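PDB 2GAN: 182aa long hypothetical protein from Pyrococcus horikoshii, which is of unknown function but probably transfers an acetyl group from acetyl-CoA to an acceptor, as a putative GNAT-family acetyltransferase. Local coordinates for residues A[83-88]-A[108-113]. Sequence-based numbering, arbitrary orientation.
Sequences ALVYKR and LIEFFV. With SO4 (sulfate ion), chain D.
Leu108 O is gripped from strand 78-85 by two donors: Val85 N gives a hydrogen bond of 2.8 Å, and Leu84 CA adds a CA-H...O contact. In return Leu108 N reaches Val85 O at 2.7 Å. Ala83 and Glu110 form a second reciprocal pair, Ala83 N bonding Glu110 O at 2.8 Å. Between these hydrogen-bonded antiparallel pairs lies the non-hydrogen-bonded pair Leu84-Ile109, whose side chains run side by side, Leu84 CD2 3.6 Å from Ile109 CG1, under helix 123-137. The opposite face carries Val85 across Leu108, CB to CB 3.7 Å. With chi1 of 175°, Val85 turns CG1 toward Leu108 CD2 and CG2 toward Glu110 OE1, 3.4 Å away. Phe111 takes left-handed backbone angles (54°/40°); Val113 bonds Thr81 through the backbone, so three residue steps from Glu110 face two from Ala83, a beta bulge. This bulge in strand 106-114 is consistent with the GNAT fold, in whose relatives the bulged fourth core strand offers backbone groups to acetyl-CoA. Phe111 N hydrogen-bonds O4 of a sulfate, probably from the crystallisation liquor, at 2.8 Å; Arg61 also holds this ion. Phe111 CB rests 3.7 Å from Ala83 CB while its ring packs among Tyr54, Leu58 and Phe66.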
loop_
_atom_site.group_PDB
_atom_site.type_symbol
_atom_site.label_atom_id
_atom_site.label_comp_id
_atom_site.label_asym_id
_atom_site.label_seq_id
_atom_site.Cartn_x
_atom_site.Cartn_y
_atom_site.Cartn_z
ATOM N N ALA A 83 -9.410 7.686 16.244
ATOM C CA ALA A 83 -10.291 8.810 16.515
ATOM C C ALA A 83 -11.662 8.683 15.878
ATOM O O ALA A 83 -11.809 8.108 14.799
ATOM C CB ALA A 83 -9.626 10.101 16.022
ATOM N N LEU A 84 -12.666 9.243 16.544
ATOM C CA LEU A 84 -14.033 9.223 16.032
ATOM C C LEU A 84 -14.555 10.631 15.818
ATOM O O LEU A 84 -14.344 11.515 16.656
ATOM C CB LEU A 84 -14.951 8.529 17.019
ATOM C CG LEU A 84 -14.457 7.136 17.386
ATOM C CD1 LEU A 84 -15.415 6.529 18.405
ATOM C CD2 LEU A 84 -14.351 6.280 16.130
ATOM N N VAL A 85 -15.236 10.835 14.697
ATOM C CA VAL A 85 -15.834 12.123 14.390
ATOM C C VAL A 85 -17.291 11.852 14.074
ATOM O O VAL A 85 -17.598 11.108 13.143
ATOM C CB VAL A 85 -15.166 12.823 13.174
ATOM C CG1 VAL A 85 -15.914 14.102 12.841
ATOM C CG2 VAL A 85 -13.709 13.160 13.503
ATOM N N TYR A 86 -18.185 12.441 14.862
ATOM C CA TYR A 86 -19.618 12.229 14.664
ATOM C C TYR A 86 -20.517 13.411 15.069
ATOM O O TYR A 86 -21.717 13.382 14.810
ATOM C CB TYR A 86 -20.042 10.961 15.416
ATOM C CG TYR A 86 -19.790 11.034 16.902
ATOM C CD1 TYR A 86 -20.712 11.645 17.758
ATOM C CD2 TYR A 86 -18.606 10.537 17.451
ATOM C CE1 TYR A 86 -20.457 11.761 19.126
ATOM C CE2 TYR A 86 -18.341 10.647 18.816
ATOM C CZ TYR A 86 -19.267 11.260 19.644
ATOM O OH TYR A 86 -19.007 11.369 20.987
ATOM N N LYS A 87 -19.949 14.448 15.687
ATOM C CA LYS A 87 -20.745 15.610 16.100
ATOM C C LYS A 87 -20.933 16.627 14.979
ATOM O O LYS A 87 -20.035 17.417 14.684
ATOM C CB LYS A 87 -20.110 16.333 17.284
ATOM C CG LYS A 87 -19.989 15.513 18.544
ATOM C CD LYS A 87 -19.430 16.359 19.676
ATOM C CE LYS A 87 -18.948 15.490 20.825
ATOM N NZ LYS A 87 -19.996 14.573 21.334
ATOM N N ARG A 88 -22.121 16.609 14.382
ATOM C CA ARG A 88 -22.482 17.509 13.293
ATOM C C ARG A 88 -21.453 17.523 12.163
ATOM O O ARG A 88 -20.770 18.523 11.937
ATOM C CB ARG A 88 -22.700 18.930 13.834
ATOM C CG ARG A 88 -24.178 19.376 13.873
ATOM C CD ARG A 88 -24.928 18.910 15.125
ATOM N NE ARG A 88 -24.922 17.459 15.295
ATOM C CZ ARG A 88 -25.492 16.606 14.454
ATOM N NH1 ARG A 88 -26.124 17.057 13.377
ATOM N NH2 ARG A 88 -25.416 15.300 14.682
ATOM N N LEU A 108 -17.452 8.928 11.489
ATOM C CA LEU A 108 -16.125 8.887 10.881
ATOM C C LEU A 108 -15.031 8.310 11.774
ATOM O O LEU A 108 -14.918 8.662 12.945
ATOM C CB LEU A 108 -15.711 10.301 10.460
ATOM C CG LEU A 108 -16.181 10.910 9.143
ATOM C CD1 LEU A 108 -17.518 10.365 8.727
ATOM C CD2 LEU A 108 -16.215 12.418 9.284
ATOM N N ILE A 109 -14.229 7.415 11.205
ATOM C CA ILE A 109 -13.104 6.825 11.912
ATOM C C ILE A 109 -11.863 7.306 11.179
ATOM O O ILE A 109 -11.830 7.303 9.952
ATOM C CB ILE A 109 -13.143 5.282 11.868
ATOM C CG1 ILE A 109 -14.213 4.770 12.846
ATOM C CG2 ILE A 109 -11.752 4.709 12.190
ATOM C CD1 ILE A 109 -14.453 3.270 12.794
ATOM N N GLU A 110 -10.857 7.739 11.925
ATOM C CA GLU A 110 -9.619 8.210 11.322
ATOM C C GLU A 110 -8.517 8.197 12.369
ATOM O O GLU A 110 -8.731 7.741 13.501
ATOM C CB GLU A 110 -9.810 9.623 10.734
ATOM C CG GLU A 110 -10.293 10.700 11.699
ATOM C CD GLU A 110 -10.799 11.970 10.985
ATOM O OE1 GLU A 110 -10.871 13.031 11.635
ATOM O OE2 GLU A 110 -11.138 11.914 9.783
ATOM N N PHE A 111 -7.329 8.660 11.991
ATOM C CA PHE A 111 -6.212 8.700 12.930
ATOM C C PHE A 111 -6.005 7.306 13.526
ATOM O O PHE A 111 -5.746 7.161 14.722
ATOM C CB PHE A 111 -6.536 9.708 14.034
ATOM C CG PHE A 111 -5.334 10.262 14.727
ATOM C CD1 PHE A 111 -5.114 10.004 16.073
ATOM C CD2 PHE A 111 -4.460 11.109 14.055
ATOM C CE1 PHE A 111 -4.046 10.590 16.747
ATOM C CE2 PHE A 111 -3.390 11.701 14.714
ATOM C CZ PHE A 111 -3.181 11.447 16.059
ATOM N N PHE A 112 -6.134 6.291 12.671
ATOM C CA PHE A 112 -5.993 4.887 13.053
ATOM C C PHE A 112 -4.597 4.401 12.707
ATOM O O PHE A 112 -4.285 4.200 11.543
ATOM C CB PHE A 112 -7.004 4.034 12.280
ATOM C CG PHE A 112 -6.896 2.549 12.541
ATOM C CD1 PHE A 112 -7.195 1.635 11.529
ATOM C CD2 PHE A 112 -6.540 2.060 13.790
ATOM C CE1 PHE A 112 -7.143 0.257 11.754
ATOM C CE2 PHE A 112 -6.484 0.677 14.029
ATOM C CZ PHE A 112 -6.786 -0.222 13.005
ATOM N N VAL A 113 -3.762 4.192 13.714
ATOM C CA VAL A 113 -2.422 3.730 13.439
ATOM C C VAL A 113 -1.916 2.824 14.536
ATOM O O VAL A 113 -2.534 2.704 15.590
ATOM C CB VAL A 113 -1.454 4.922 13.276
ATOM C CG1 VAL A 113 -0.816 5.262 14.617
ATOM C CG2 VAL A 113 -0.421 4.596 12.224
HETATM S S SO4 D . -6.088 10.199 8.831
HETATM O O1 SO4 D . -5.073 9.160 9.097
HETATM O O2 SO4 D . -7.169 9.651 7.982
HETATM O O3 SO4 D . -5.435 11.323 8.135
HETATM O O4 SO4 D . -6.667 10.659 10.102
#